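Local coordinates for protein alpha-Amylase (Thermotoga maritima, PDB 2B5D) that belongs to glycoside hydrolase family 57 and carries a C-terminal region of the kind found in branching enzymes, at residues E317-E328 against R366-L377. Residues are numbered along the deposited sequence; the frame is centred on the assembly and turned at random.
Sequences EEHARDFLHKKE and RFFELVNESKDL
Phe367 enters helix 317-328 as a knob in a hole, its ring set among Ala320, Phe323, Leu324 and Lys327. With CG anti to the backbone N (chi1 179°), the ring turns an edge to that helix, and CE1 lies 3.6 Å from the backbone N of Leu324. The Phe323 ring lies obliquely against that of Phe367, CD2 3.5 Å from Phe367 CE1, planes 48° apart. Val371 CG2, one turn on from Phe367, covers one face of this ring. Leu324 crosses Leu370 at about a right angle, CD2 4.0 Å from Leu370 CG, while its CD1 reaches toward Val371, Ser374 and Leu377.

Polar groups close both ends. At one, Arg366 presents its guanidinium side-on, NE and NH1 both gripping Glu317 OE2 at 2.8 Å. OE2 lies in the guanidinium plane, takes NE on its syn lone pair, and is met by NH1 nearly along its C-O bond. Arg366 NH2 turns back to Glu369, and Arg321 adds a weak bond to Glu317 OE2. At the other, Ser374 OG donates to Glu328 OE1 at 2.5 Å, a very short bond of doubtful length, and accepts from Asp376 N in an ST turn. A water donates to Asp376 OD2, which also pairs with Arg332, and weakly to Glu328 OE1.

The contact joins helix 309-338 to helix 360-373, which itself packs on strand 3-11: apolar packing fills the middle, and the shared carboxylate probably offsets the closeness of the two arginines.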
loop_
_atom_site.group_PDB
_atom_site.type_symbol
_atom_site.label_atom_id
_atom_site.label_comp_id
_atom_site.label_asym_id
_atom_site.label_seq_id
_atom_site.Cartn_x
_atom_site.Cartn_y
_atom_site.Cartn_z
ATOM N N GLU A 317 25.345 32.701 20.065
ATOM C CA GLU A 317 26.360 33.746 20.210
ATOM C C GLU A 317 27.720 33.286 19.650
ATOM O O GLU A 317 28.369 34.008 18.919
ATOM C CB GLU A 317 26.459 34.195 21.672
ATOM C CG GLU A 317 26.888 35.642 21.814
ATOM C CD GLU A 317 25.812 36.624 21.372
ATOM O OE1 GLU A 317 24.642 36.453 21.776
ATOM O OE2 GLU A 317 26.131 37.571 20.618
ATOM N N GLU A 318 28.107 32.062 19.961
ATOM C CA GLU A 318 29.308 31.457 19.411
ATOM C C GLU A 318 29.271 31.226 17.911
ATOM O O GLU A 318 30.253 31.472 17.213
ATOM C CB GLU A 318 29.524 30.085 20.013
ATOM C CG GLU A 318 29.931 30.081 21.465
ATOM C CD GLU A 318 30.014 28.665 21.994
ATOM O OE1 GLU A 318 29.876 28.488 23.231
ATOM O OE2 GLU A 318 30.216 27.737 21.154
ATOM N N HIS A 319 28.161 30.660 17.443
ATOM C CA HIS A 319 27.995 30.323 16.041
ATOM C C HIS A 319 27.966 31.585 15.188
ATOM O O HIS A 319 28.598 31.637 14.143
ATOM C CB HIS A 319 26.729 29.466 15.825
ATOM C CG HIS A 319 26.800 28.124 16.482
ATOM N ND1 HIS A 319 27.996 27.508 16.785
ATOM C CD2 HIS A 319 25.830 27.283 16.907
ATOM C CE1 HIS A 319 27.758 26.332 17.341
ATOM N NE2 HIS A 319 26.451 26.181 17.440
ATOM N N ALA A 320 27.243 32.599 15.655
ATOM C CA ALA A 320 27.128 33.844 14.928
ATOM C C ALA A 320 28.498 34.554 14.791
ATOM O O ALA A 320 28.758 35.240 13.801
ATOM C CB ALA A 320 26.093 34.736 15.576
ATOM N N ARG A 321 29.388 34.363 15.765
ATOM C CA ARG A 321 30.726 34.935 15.682
ATOM C C ARG A 321 31.624 34.044 14.854
ATOM O O ARG A 321 32.542 34.519 14.204
ATOM C CB ARG A 321 31.319 35.158 17.076
ATOM C CG ARG A 321 30.684 36.307 17.854
ATOM C CD ARG A 321 31.223 36.348 19.293
ATOM N NE ARG A 321 31.124 37.692 19.857
ATOM C CZ ARG A 321 30.047 38.188 20.478
ATOM N NH1 ARG A 321 28.942 37.457 20.633
ATOM N NH2 ARG A 321 30.080 39.433 20.954
ATOM N N ASP A 322 31.384 32.744 14.878
ATOM C CA ASP A 322 32.091 31.879 13.956
ATOM C C ASP A 322 31.802 32.314 12.500
ATOM O O ASP A 322 32.710 32.517 11.696
ATOM C CB ASP A 322 31.673 30.430 14.138
ATOM C CG ASP A 322 32.638 29.488 13.517
ATOM O OD1 ASP A 322 33.769 29.441 14.006
ATOM O OD2 ASP A 322 32.307 28.769 12.558
ATOM N N PHE A 323 30.527 32.433 12.170
ATOM C CA PHE A 323 30.158 32.745 10.825
ATOM C C PHE A 323 30.674 34.131 10.394
ATOM O O PHE A 323 31.295 34.236 9.321
ATOM C CB PHE A 323 28.651 32.577 10.585
ATOM C CG PHE A 323 28.316 32.324 9.140
ATOM C CD1 PHE A 323 28.898 31.254 8.475
ATOM C CD2 PHE A 323 27.445 33.167 8.452
ATOM C CE1 PHE A 323 28.631 31.044 7.157
ATOM C CE2 PHE A 323 27.157 32.956 7.129
ATOM C CZ PHE A 323 27.737 31.889 6.474
ATOM N N LEU A 324 30.448 35.142 11.247
ATOM C CA LEU A 324 31.067 36.465 11.100
ATOM C C LEU A 324 32.560 36.420 10.784
ATOM O O LEU A 324 33.001 36.989 9.763
ATOM C CB LEU A 324 30.864 37.304 12.349
ATOM C CG LEU A 324 31.555 38.677 12.371
ATOM C CD1 LEU A 324 30.748 39.769 11.667
ATOM C CD2 LEU A 324 31.857 39.086 13.821
ATOM N N HIS A 325 33.342 35.734 11.622
ATOM C CA HIS A 325 34.770 35.650 11.399
ATOM C C HIS A 325 35.079 34.954 10.097
ATOM O O HIS A 325 35.954 35.381 9.372
ATOM C CB HIS A 325 35.547 35.082 12.634
ATOM C CG HIS A 325 35.288 35.867 13.894
ATOM N ND1 HIS A 325 35.303 35.303 15.156
ATOM C CD2 HIS A 325 34.924 37.165 14.071
ATOM C CE1 HIS A 325 34.973 36.219 16.052
ATOM N NE2 HIS A 325 34.734 37.357 15.419
ATOM N N LYS A 326 34.368 33.894 9.771
ATOM C CA LYS A 326 34.528 33.293 8.418
ATOM C C LYS A 326 34.223 34.246 7.224
ATOM O O LYS A 326 34.905 34.199 6.215
ATOM C CB LYS A 326 33.706 32.027 8.305
ATOM C CG LYS A 326 34.281 30.959 9.157
ATOM C CD LYS A 326 33.381 29.766 9.304
ATOM C CE LYS A 326 34.251 28.547 9.309
ATOM N NZ LYS A 326 34.690 28.270 10.700
ATOM N N LYS A 327 33.244 35.135 7.365
ATOM C CA LYS A 327 32.863 36.015 6.231
ATOM C C LYS A 327 33.826 37.201 6.098
ATOM O O LYS A 327 34.056 37.727 4.985
ATOM C CB LYS A 327 31.417 36.530 6.371
ATOM C CG LYS A 327 30.295 35.451 6.387
ATOM C CD LYS A 327 30.287 34.595 5.135
ATOM C CE LYS A 327 31.188 33.389 5.291
ATOM N NZ LYS A 327 31.302 32.490 4.113
ATOM N N GLU A 328 34.355 37.643 7.247
ATOM C CA GLU A 328 35.361 38.707 7.296
ATOM C C GLU A 328 36.651 38.185 6.727
ATOM O O GLU A 328 37.282 38.778 5.867
ATOM C CB GLU A 328 35.577 39.120 8.732
ATOM C CG GLU A 328 34.390 39.899 9.289
ATOM C CD GLU A 328 34.634 40.420 10.678
ATOM O OE1 GLU A 328 34.069 41.493 11.020
ATOM O OE2 GLU A 328 35.397 39.768 11.422
ATOM N N ARG A 366 21.531 38.005 15.487
ATOM C CA ARG A 366 22.826 38.249 16.055
ATOM C C ARG A 366 23.856 38.444 14.970
ATOM O O ARG A 366 24.746 39.268 15.130
ATOM C CB ARG A 366 23.227 37.151 17.062
ATOM C CG ARG A 366 22.485 37.317 18.401
ATOM C CD ARG A 366 22.649 38.748 19.039
ATOM N NE ARG A 366 24.045 38.966 19.439
ATOM C CZ ARG A 366 24.759 40.051 19.167
ATOM N NH1 ARG A 366 26.020 40.119 19.572
ATOM N NH2 ARG A 366 24.215 41.076 18.510
ATOM N N PHE A 367 23.724 37.696 13.874
ATOM C CA PHE A 367 24.654 37.822 12.758
ATOM C C PHE A 367 24.498 39.175 12.099
ATOM O O PHE A 367 25.484 39.779 11.735
ATOM C CB PHE A 367 24.479 36.697 11.749
ATOM C CG PHE A 367 25.396 36.789 10.572
ATOM C CD1 PHE A 367 26.727 36.423 10.690
ATOM C CD2 PHE A 367 24.915 37.203 9.321
ATOM C CE1 PHE A 367 27.606 36.489 9.577
ATOM C CE2 PHE A 367 25.767 37.270 8.204
ATOM C CZ PHE A 367 27.126 36.920 8.329
ATOM N N PHE A 368 23.269 39.663 11.968
ATOM C CA PHE A 368 23.060 40.986 11.393
ATOM C C PHE A 368 23.703 42.056 12.257
ATOM O O PHE A 368 24.423 42.914 11.739
ATOM C CB PHE A 368 21.579 41.297 11.171
ATOM C CG PHE A 368 20.962 40.559 10.012
ATOM C CD1 PHE A 368 21.755 39.855 9.099
ATOM C CD2 PHE A 368 19.586 40.601 9.807
ATOM C CE1 PHE A 368 21.188 39.200 8.029
ATOM C CE2 PHE A 368 19.006 39.953 8.722
ATOM C CZ PHE A 368 19.806 39.255 7.833
ATOM N N GLU A 369 23.469 41.987 13.564
ATOM C CA GLU A 369 23.994 42.992 14.489
ATOM C C GLU A 369 25.517 43.009 14.489
ATOM O O GLU A 369 26.133 44.069 14.545
ATOM C CB GLU A 369 23.423 42.810 15.906
ATOM C CG GLU A 369 21.926 43.083 15.985
ATOM C CD GLU A 369 21.287 42.748 17.336
ATOM O OE1 GLU A 369 21.794 41.861 18.092
ATOM O OE2 GLU A 369 20.257 43.399 17.645
ATOM N N LEU A 370 26.111 41.825 14.399
ATOM C CA LEU A 370 27.554 41.673 14.301
ATOM C C LEU A 370 28.097 42.233 13.002
ATOM O O LEU A 370 29.116 42.935 13.016
ATOM C CB LEU A 370 27.922 40.208 14.432
ATOM C CG LEU A 370 28.443 39.638 15.761
ATOM C CD1 LEU A 370 28.231 40.539 16.984
ATOM C CD2 LEU A 370 27.833 38.280 15.958
ATOM N N VAL A 371 27.433 41.929 11.873
ATOM C CA VAL A 371 27.852 42.480 10.575
ATOM C C VAL A 371 27.724 43.987 10.592
ATOM O O VAL A 371 28.603 44.682 10.105
ATOM C CB VAL A 371 27.106 41.858 9.357
ATOM C CG1 VAL A 371 27.294 42.707 8.119
ATOM C CG2 VAL A 371 27.624 40.458 9.066
ATOM N N ASN A 372 26.648 44.483 11.179
ATOM C CA ASN A 372 26.469 45.905 11.359
ATOM C C ASN A 372 27.676 46.579 12.081
ATOM O O ASN A 372 28.134 47.632 11.656
ATOM C CB ASN A 372 25.170 46.188 12.117
ATOM C CG ASN A 372 23.917 46.144 11.230
ATOM O OD1 ASN A 372 22.795 45.966 11.746
ATOM N ND2 ASN A 372 24.086 46.306 9.918
ATOM N N GLU A 373 28.183 45.967 13.152
ATOM C CA GLU A 373 29.359 46.480 13.847
ATOM C C GLU A 373 30.654 46.269 13.109
ATOM O O GLU A 373 31.545 47.112 13.203
ATOM C CB GLU A 373 29.486 45.922 15.274
ATOM C CG GLU A 373 28.404 46.448 16.236
ATOM C CD GLU A 373 27.944 47.873 15.879
ATOM O OE1 GLU A 373 28.768 48.825 15.970
ATOM O OE2 GLU A 373 26.754 48.031 15.491
ATOM N N SER A 374 30.772 45.160 12.378
ATOM C CA SER A 374 31.995 44.857 11.606
ATOM C C SER A 374 32.504 46.009 10.742
ATOM O O SER A 374 31.737 46.703 10.085
ATOM C CB SER A 374 31.806 43.636 10.711
ATOM O OG SER A 374 32.952 43.418 9.901
ATOM N N LYS A 375 33.825 46.181 10.762
ATOM C CA LYS A 375 34.508 47.147 9.927
ATOM C C LYS A 375 34.938 46.512 8.589
ATOM O O LYS A 375 35.436 47.199 7.699
ATOM C CB LYS A 375 35.715 47.756 10.688
ATOM C CG LYS A 375 35.323 48.735 11.825
ATOM C CD LYS A 375 34.309 49.816 11.354
ATOM C CE LYS A 375 33.787 50.707 12.511
ATOM N NZ LYS A 375 34.787 51.734 12.965
ATOM N N ASP A 376 34.746 45.208 8.450
ATOM C CA ASP A 376 35.153 44.494 7.238
ATOM C C ASP A 376 33.949 44.208 6.270
ATOM O O ASP A 376 34.141 43.677 5.171
ATOM C CB ASP A 376 35.848 43.160 7.626
ATOM C CG ASP A 376 37.318 43.337 8.154
ATOM O OD1 ASP A 376 38.143 44.085 7.534
ATOM O OD2 ASP A 376 37.672 42.666 9.170
ATOM N N LEU A 377 32.728 44.544 6.694
ATOM C CA LEU A 377 31.509 43.919 6.155
ATOM C C LEU A 377 30.310 44.813 6.273
ATOM O O LEU A 377 30.138 45.542 7.245
ATOM C CB LEU A 377 31.151 42.593 6.855
ATOM C CG LEU A 377 31.955 41.309 6.741
ATOM C CD1 LEU A 377 31.220 40.245 7.495
ATOM C CD2 LEU A 377 32.197 40.858 5.309
HETATM O O HOH W 1 36.536 43.548 11.461
#